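Local coordinates for beta-glucuronidase (Dictyoglomus thermophilum, PDB 6XXW), which probably hydrolyses beta-D-glucuronides, releasing glucuronic acid, as a retaining glycoside hydrolase of family 2, at residues Q63-N66 with L67-Y70; I216-G220 with N221-V225; K376-E380 with G381-G385. One frame throughout, in Å; residues are numbered along the deposited sequence.

Contact 1: residues Q63-N66 with L67-Y70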
loop_
_atom_site.group_PDB
_atom_site.type_symbol
_atom_site.label_atom_id
_atom_site.label_comp_id
_atom_site.label_asym_id
_atom_site.label_seq_id
_atom_site.Cartn_x
_atom_site.Cartn_y
_atom_site.Cartn_z
ATOM N N GLN A 63 -16.117 -10.712 -14.660
ATOM C CA GLN A 63 -14.715 -10.680 -15.047
ATOM C C GLN A 63 -14.560 -10.588 -16.562
ATOM O O GLN A 63 -13.484 -10.888 -17.100
ATOM C CB GLN A 63 -13.984 -11.912 -14.506
ATOM C CG GLN A 63 -14.260 -12.222 -13.043
ATOM C CD GLN A 63 -14.083 -11.003 -12.160
ATOM O OE1 GLN A 63 -13.017 -10.369 -12.144
ATOM N NE2 GLN A 63 -15.133 -10.659 -11.433
ATOM N N ASP A 64 -15.630 -10.205 -17.256
ATOM C CA ASP A 64 -15.626 -10.054 -18.707
ATOM C C ASP A 64 -15.229 -8.615 -19.006
ATOM O O ASP A 64 -16.019 -7.693 -18.784
ATOM C CB ASP A 64 -17.012 -10.396 -19.263
ATOM C CG ASP A 64 -17.058 -10.442 -20.800
ATOM O OD1 ASP A 64 -16.087 -10.010 -21.447
ATOM O OD2 ASP A 64 -18.083 -10.915 -21.351
ATOM N N ILE A 65 -13.996 -8.412 -19.492
ATOM C CA ILE A 65 -13.549 -7.053 -19.792
ATOM C C ILE A 65 -14.393 -6.423 -20.901
ATOM O O ILE A 65 -14.573 -5.199 -20.944
ATOM C CB ILE A 65 -12.056 -7.059 -20.150
ATOM C CG1 ILE A 65 -11.490 -5.647 -20.065
ATOM C CG2 ILE A 65 -11.820 -7.663 -21.535
ATOM C CD1 ILE A 65 -9.989 -5.641 -20.072
ATOM N N ASN A 66 -14.930 -7.241 -21.799
ATOM C CA ASN A 66 -15.746 -6.717 -22.880
ATOM C C ASN A 66 -17.103 -6.240 -22.393
ATOM O O ASN A 66 -17.737 -5.419 -23.067
ATOM C CB ASN A 66 -15.858 -7.786 -23.968
ATOM C CG ASN A 66 -14.527 -7.977 -24.716
ATOM O OD1 ASN A 66 -13.892 -7.003 -25.110
ATOM N ND2 ASN A 66 -14.100 -9.217 -24.878
ATOM N N LEU A 67 -17.559 -6.720 -21.235
ATOM C CA LEU A 67 -18.751 -6.146 -20.623
ATOM C C LEU A 67 -18.410 -4.906 -19.807
ATOM O O LEU A 67 -19.137 -3.911 -19.860
ATOM C CB LEU A 67 -19.453 -7.185 -19.747
ATOM C CG LEU A 67 -20.726 -6.646 -19.101
ATOM C CD1 LEU A 67 -21.722 -6.202 -20.182
ATOM C CD2 LEU A 67 -21.347 -7.692 -18.164
ATOM N N ARG A 68 -17.299 -4.938 -19.061
ATOM C CA ARG A 68 -16.837 -3.736 -18.368
ATOM C C ARG A 68 -16.831 -2.516 -19.295
ATOM O O ARG A 68 -17.297 -1.432 -18.931
ATOM C CB ARG A 68 -15.435 -3.976 -17.797
ATOM C CG ARG A 68 -14.986 -2.903 -16.808
ATOM C CD ARG A 68 -13.473 -2.945 -16.585
ATOM N NE ARG A 68 -12.727 -2.594 -17.796
ATOM C CZ ARG A 68 -11.420 -2.793 -17.958
ATOM N NH1 ARG A 68 -10.711 -3.338 -16.980
ATOM N NH2 ARG A 68 -10.822 -2.436 -19.088
ATOM N N ASP A 69 -16.310 -2.679 -20.505
ATOM C CA ASP A 69 -16.128 -1.577 -21.437
ATOM C C ASP A 69 -17.205 -1.554 -22.511
ATOM O O ASP A 69 -17.030 -0.902 -23.549
ATOM C CB ASP A 69 -14.744 -1.662 -22.075
ATOM C CG ASP A 69 -13.625 -1.551 -21.049
ATOM O OD1 ASP A 69 -13.859 -0.960 -19.962
ATOM O OD2 ASP A 69 -12.519 -2.057 -21.332
ATOM N N TYR A 70 -18.320 -2.240 -22.271
ATOM C CA TYR A 70 -19.371 -2.360 -23.273
ATOM C C TYR A 70 -20.008 -1.009 -23.567
ATOM O O TYR A 70 -20.176 -0.178 -22.672
ATOM C CB TYR A 70 -20.431 -3.348 -22.781
ATOM C CG TYR A 70 -21.560 -3.612 -23.748
ATOM C CD1 TYR A 70 -21.396 -4.499 -24.799
ATOM C CD2 TYR A 70 -22.798 -2.988 -23.597
ATOM C CE1 TYR A 70 -22.430 -4.761 -25.687
ATOM C CE2 TYR A 70 -23.845 -3.238 -24.497
ATOM C CZ TYR A 70 -23.645 -4.133 -25.533
ATOM O OH TYR A 70 -24.657 -4.411 -26.427
#

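Contact 2: residues I216-G220 with N221-V225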
loop_
_atom_site.group_PDB
_atom_site.type_symbol
_atom_site.label_atom_id
_atom_site.label_comp_id
_atom_site.label_asym_id
_atom_site.label_seq_id
_atom_site.Cartn_x
_atom_site.Cartn_y
_atom_site.Cartn_z
ATOM N N ILE A 216 -52.136 20.509 -3.356
ATOM C CA ILE A 216 -52.164 19.093 -3.694
ATOM C C ILE A 216 -52.648 18.940 -5.128
ATOM O O ILE A 216 -53.579 19.633 -5.554
ATOM C CB ILE A 216 -53.070 18.296 -2.728
ATOM C CG1 ILE A 216 -52.514 18.343 -1.310
ATOM C CG2 ILE A 216 -53.194 16.840 -3.174
ATOM C CD1 ILE A 216 -53.561 18.074 -0.229
ATOM N N GLU A 217 -52.022 18.029 -5.868
ATOM C CA GLU A 217 -52.435 17.693 -7.226
ATOM C C GLU A 217 -53.185 16.364 -7.208
ATOM O O GLU A 217 -52.639 15.345 -6.774
ATOM C CB GLU A 217 -51.225 17.616 -8.158
ATOM N N SER A 218 -54.429 16.369 -7.686
ATOM C CA SER A 218 -55.237 15.152 -7.648
ATOM C C SER A 218 -56.491 15.392 -8.478
ATOM O O SER A 218 -56.882 16.535 -8.708
ATOM C CB SER A 218 -55.600 14.767 -6.202
ATOM O OG SER A 218 -56.516 13.693 -6.153
ATOM N N GLU A 219 -57.105 14.303 -8.942
ATOM C CA GLU A 219 -58.468 14.418 -9.448
ATOM C C GLU A 219 -59.486 14.530 -8.319
ATOM O O GLU A 219 -60.614 14.980 -8.555
ATOM C CB GLU A 219 -58.784 13.236 -10.370
ATOM C CG GLU A 219 -58.226 13.444 -11.776
ATOM C CD GLU A 219 -57.961 12.152 -12.522
ATOM O OE1 GLU A 219 -58.839 11.726 -13.305
ATOM O OE2 GLU A 219 -56.870 11.565 -12.323
ATOM N N GLY A 220 -59.106 14.161 -7.096
ATOM C CA GLY A 220 -59.960 14.370 -5.948
ATOM C C GLY A 220 -59.903 15.806 -5.451
ATOM O O GLY A 220 -59.042 16.600 -5.838
ATOM N N ASN A 221 -60.847 16.141 -4.572
ATOM C CA ASN A 221 -60.922 17.506 -4.065
ATOM C C ASN A 221 -61.124 17.649 -2.564
ATOM O O ASN A 221 -60.923 18.756 -2.058
ATOM C CB ASN A 221 -62.047 18.257 -4.788
ATOM C CG ASN A 221 -61.723 18.492 -6.237
ATOM O OD1 ASN A 221 -60.743 19.167 -6.552
ATOM N ND2 ASN A 221 -62.513 17.909 -7.132
ATOM N N ASN A 222 -61.509 16.604 -1.833
ATOM C CA ASN A 222 -61.731 16.698 -0.391
ATOM C C ASN A 222 -60.514 16.128 0.318
ATOM O O ASN A 222 -60.253 14.925 0.234
ATOM C CB ASN A 222 -62.984 15.945 0.052
ATOM C CG ASN A 222 -64.128 16.094 -0.911
ATOM O OD1 ASN A 222 -64.361 17.169 -1.459
ATOM N ND2 ASN A 222 -64.861 15.008 -1.121
ATOM N N PHE A 223 -59.799 16.980 1.050
ATOM C CA PHE A 223 -58.563 16.590 1.714
ATOM C C PHE A 223 -58.557 17.078 3.150
ATOM O O PHE A 223 -58.993 18.194 3.443
ATOM C CB PHE A 223 -57.337 17.154 0.974
ATOM C CG PHE A 223 -57.155 16.585 -0.385
ATOM C CD1 PHE A 223 -56.416 15.425 -0.571
ATOM C CD2 PHE A 223 -57.711 17.211 -1.490
ATOM C CE1 PHE A 223 -56.255 14.900 -1.837
ATOM C CE2 PHE A 223 -57.560 16.685 -2.749
ATOM C CZ PHE A 223 -56.835 15.529 -2.927
ATOM N N GLN A 224 -58.069 16.226 4.041
ATOM C CA GLN A 224 -57.667 16.627 5.376
ATOM C C GLN A 224 -56.155 16.487 5.455
ATOM O O GLN A 224 -55.607 15.457 5.059
ATOM C CB GLN A 224 -58.340 15.773 6.453
ATOM C CG GLN A 224 -57.953 16.201 7.861
ATOM C CD GLN A 224 -58.478 15.269 8.949
ATOM O OE1 GLN A 224 -58.457 14.045 8.807
ATOM N NE2 GLN A 224 -58.938 15.855 10.052
ATOM N N VAL A 225 -55.490 17.524 5.952
ATOM C CA VAL A 225 -54.035 17.562 6.052
ATOM C C VAL A 225 -53.680 17.821 7.504
ATOM O O VAL A 225 -54.236 18.730 8.130
ATOM C CB VAL A 225 -53.432 18.642 5.137
ATOM C CG1 VAL A 225 -51.941 18.747 5.350
ATOM C CG2 VAL A 225 -53.763 18.347 3.670
HETATM O O HOH W 1 -60.963 17.686 -9.920
#

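Contact 3: residues K376-E380 with G381-G385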
loop_
_atom_site.group_PDB
_atom_site.type_symbol
_atom_site.label_atom_id
_atom_site.label_comp_id
_atom_site.label_asym_id
_atom_site.label_seq_id
_atom_site.Cartn_x
_atom_site.Cartn_y
_atom_site.Cartn_z
ATOM N N LYS A 376 -14.959 24.500 -30.020
ATOM C CA LYS A 376 -16.089 25.135 -29.361
ATOM C C LYS A 376 -17.152 24.106 -29.008
ATOM O O LYS A 376 -17.379 23.140 -29.740
ATOM C CB LYS A 376 -16.675 26.247 -30.229
ATOM C CG LYS A 376 -15.579 27.167 -30.779
ATOM C CD LYS A 376 -15.916 28.650 -30.631
ATOM C CE LYS A 376 -14.644 29.522 -30.704
ATOM N NZ LYS A 376 -13.843 29.494 -29.420
ATOM N N VAL A 377 -17.787 24.322 -27.860
ATOM C CA VAL A 377 -18.755 23.393 -27.302
ATOM C C VAL A 377 -20.180 23.832 -27.602
ATOM O O VAL A 377 -21.034 23.006 -27.914
ATOM C CB VAL A 377 -18.530 23.256 -25.777
ATOM C CG1 VAL A 377 -19.693 22.521 -25.125
ATOM C CG2 VAL A 377 -17.218 22.556 -25.499
ATOM N N PHE A 378 -20.444 25.133 -27.503
ATOM C CA PHE A 378 -21.793 25.668 -27.666
ATOM C C PHE A 378 -21.941 26.095 -29.118
ATOM O O PHE A 378 -21.825 27.267 -29.484
ATOM C CB PHE A 378 -22.032 26.796 -26.676
ATOM C CG PHE A 378 -22.071 26.315 -25.258
ATOM C CD1 PHE A 378 -23.272 25.915 -24.684
ATOM C CD2 PHE A 378 -20.908 26.190 -24.524
ATOM C CE1 PHE A 378 -23.317 25.440 -23.381
ATOM C CE2 PHE A 378 -20.944 25.714 -23.215
ATOM C CZ PHE A 378 -22.147 25.339 -22.648
ATOM N N THR A 379 -22.191 25.097 -29.958
ATOM C CA THR A 379 -22.116 25.277 -31.394
ATOM C C THR A 379 -22.904 24.160 -32.060
ATOM O O THR A 379 -23.165 23.109 -31.463
ATOM C CB THR A 379 -20.653 25.303 -31.858
ATOM O OG1 THR A 379 -20.578 25.755 -33.216
ATOM C CG2 THR A 379 -19.985 23.924 -31.708
ATOM N N GLU A 380 -23.327 24.425 -33.290
ATOM C CA GLU A 380 -23.982 23.398 -34.083
ATOM C C GLU A 380 -23.085 22.171 -34.150
ATOM O O GLU A 380 -21.886 22.281 -34.399
ATOM C CB GLU A 380 -24.274 23.929 -35.489
ATOM C CG GLU A 380 -25.342 25.006 -35.527
ATOM C CD GLU A 380 -24.798 26.372 -35.120
ATOM O OE1 GLU A 380 -23.557 26.528 -35.055
ATOM O OE2 GLU A 380 -25.606 27.291 -34.876
ATOM N N GLY A 381 -23.662 21.003 -33.895
ATOM C CA GLY A 381 -22.913 19.775 -33.858
ATOM C C GLY A 381 -22.632 19.273 -32.458
ATOM O O GLY A 381 -22.486 18.059 -32.259
ATOM N N ARG A 382 -22.565 20.177 -31.479
ATOM C CA ARG A 382 -22.357 19.752 -30.100
ATOM C C ARG A 382 -23.508 20.216 -29.215
ATOM O O ARG A 382 -24.640 19.748 -29.376
ATOM C CB ARG A 382 -20.999 20.258 -29.612
ATOM C CG ARG A 382 -19.863 19.555 -30.346
ATOM C CD ARG A 382 -18.489 19.963 -29.869
ATOM N NE ARG A 382 -17.449 19.179 -30.533
ATOM C CZ ARG A 382 -16.279 19.664 -30.940
ATOM N NH1 ARG A 382 -15.984 20.948 -30.755
ATOM N NH2 ARG A 382 -15.402 18.863 -31.532
ATOM N N VAL A 383 -23.247 21.124 -28.281
ATOM C CA VAL A 383 -24.291 21.624 -27.387
ATOM C C VAL A 383 -25.124 22.658 -28.144
ATOM O O VAL A 383 -24.637 23.750 -28.457
ATOM C CB VAL A 383 -23.696 22.218 -26.107
ATOM C CG1 VAL A 383 -24.790 22.815 -25.240
ATOM C CG2 VAL A 383 -22.902 21.143 -25.343
ATOM N N ASP A 384 -26.380 22.321 -28.422
ATOM C CA ASP A 384 -27.243 23.137 -29.276
ATOM C C ASP A 384 -28.647 23.199 -28.675
ATOM O O ASP A 384 -28.860 22.919 -27.490
ATOM C CB ASP A 384 -27.246 22.579 -30.708
ATOM C CG ASP A 384 -27.818 21.166 -30.796
ATOM O OD1 ASP A 384 -28.306 20.621 -29.775
ATOM O OD2 ASP A 384 -27.776 20.595 -31.900
ATOM N N GLY A 385 -29.630 23.543 -29.516
ATOM C CA GLY A 385 -31.009 23.653 -29.055
ATOM C C GLY A 385 -31.593 22.348 -28.534
ATOM O O GLY A 385 -32.420 22.354 -27.613
#

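Contact 1: residues Q63-N66 with L67-Y70
Ile65 and Arg68 run alongside one another off the short helix 65-68. The packing contact sets the isoleucine against the flat guanidinium: Ile65 CG1 sits over one face, offset toward its rim, 3.4 Å from Arg68 NH2, and CD1 continues along the same group. With CG1 anti to the backbone N (chi1 -164°), the isoleucine chain runs up beside the arginine.

The ionic part is a salt bridge between neighbours. Arg68 holds both carboxylate oxygens of Asp69, through NE and NH2, which a bend at chi3 (66°) brings to the aspartate. Arg68 NH2 reaches Asp69 OD2 at 2.8 Å on its syn side, while Arg68 NE meets Asp69 OD1 at 2.9 Å from above the carboxylate plane.

Backbone bonds close the turn. Asp64 O accepts a nearly straight bond from Arg68 N at 3.1 Å and a weak one from Leu67 N; Ile65 O accepts from Asp69 N. Asp64 is the N-cap: its OD1 takes a weak capping bond from Asn66 N.

Leu67 packs against Phe41 and Thr43 of strand 32-43, tying the turn to the sheet of the sugar-binding domain. Arg68 NH1 donates to Pro519 O of a second subunit, and Ile65 packs on Pro518 of the same neighbouring subunit.

Two bonds to one carboxylate and a methylene over one face should fix the rotation of the guanidinium, leaving NH1 directed to the subunit interface with its charge probably partly balanced by Asp69.

Contact 2: residues I216-G220 with N221-V225
The turn that joins strand 209-217 to strand 223-228 folds back over the ring of Phe223, in the beta-sandwich domain of this family 2 hydrolase. Ile216 crosses the phenylalanine at a slant and lays CG2 over one ring face, a CH-pi contact 4.2 Å from the centroid and 25° off the ring normal. Its CD1 lies over the same face, near Phe223 CG and CD1, and also touches Val225 CG2 at 3.9 Å. Phe223 CG stands anti to the carbonyl carbon (chi1 -66°), which turns the far end of the ring back into the bend. There the ring edge meets Ser218 CB, 3.6 Å from Phe223 CZ, and Gly220 O, 3.4 Å from Phe223 CE2. Were Phe223 replaced by an alanine, Ile216 CG2 would probably lose the aromatic face it covers, and a gap would be left beside Ser218 CB and Gly220 O.

Strands 209-217 and 223-228 belong to different sheets, so the turn crosses from one to the other; Ile216 and Phe223 both pack on Ile265 of strand 257-268. The bend contains an ST turn: Ser218 OG accepts from Gly220 N at 2.8 Å, and the same hydroxyl is also bonded to Tyr195 O. A water bridges the next step, donating to Glu219 O and accepting from Asn221 ND2. Lys241 NZ gathers Ser218 O, Gly220 O and Asn221 OD1.

Contact 3: residues K376-E380 with G381-G385
Lys376 O accepts the shortest hydrogen bond between residues 376-380 and 381-385, from Arg382 NH1 at 2.8 Å. The oxygen lies in the guanidinium plane, at its edge, whereas the donor stands 36° out of the carbonyl plane. Arg382 reaches it with a chain extended from CG to NE, and its NH2 forms a salt bridge with Glu375, so the guanidinium is held by the consecutive residues Glu375 and Lys376.

Backbone bonds draw the two arms together. Val383 N donates to Val377 O at 2.9 Å, nearly along the C=O axis, and Thr379 N gives a weak bond to Val383 O. Val377 O also takes a weak bond from Thr379 N, closing an inverse gamma turn centred on Phe378. Residues 379-382 form a type II beta turn, closed by Arg382 N to Thr379 O at 3.0 Å. Gly381 occupies its third position with positive phi, where a CB would collide with Glu380 O.

Val383 fills the angle between two apolar side chains. Its CG2 presses on Val377 CG1 at 3.5 Å, tighter than usual for two carbons, and CG1 lies equally close to Phe378 CD1. The valine has CG1 anti to the backbone N (chi1 176°), which spreads the two methyls toward these separate partners.

In the TIM barrel domain, the loop follows strand 358-362 and leads into helix 385-402, whose N-cap is Asp384; OD1 bonds Thr387 N and OD2 pairs with Lys386. Glu421 accepts from the backbone N atoms of Val377 and Phe378, and helix 422-438 provides Tyr427, against which Phe378 packs edge-to-face and Val383 also rests.

How the contacts relate
The three contacts come in series along the chain, one in each family 2 region: contact 1 in the sugar-binding domain, contact 2 in the beta-sandwich domain and contact 3 in the TIM barrel domain. They share no helix, strand or sheet. Centres of contacts 1 and 3 are about 31 Å apart, those of 2 and 3 about 44 Å, and those of 1 and 2 about 50 Å; none touches another. Contact 1 is a short helical turn, contact 2 a connection between two sheets and contact 3 a loop turn leading into helix 385-402. Of these three separate regions, only contact 1 lies at a subunit interface of the four-chain assembly.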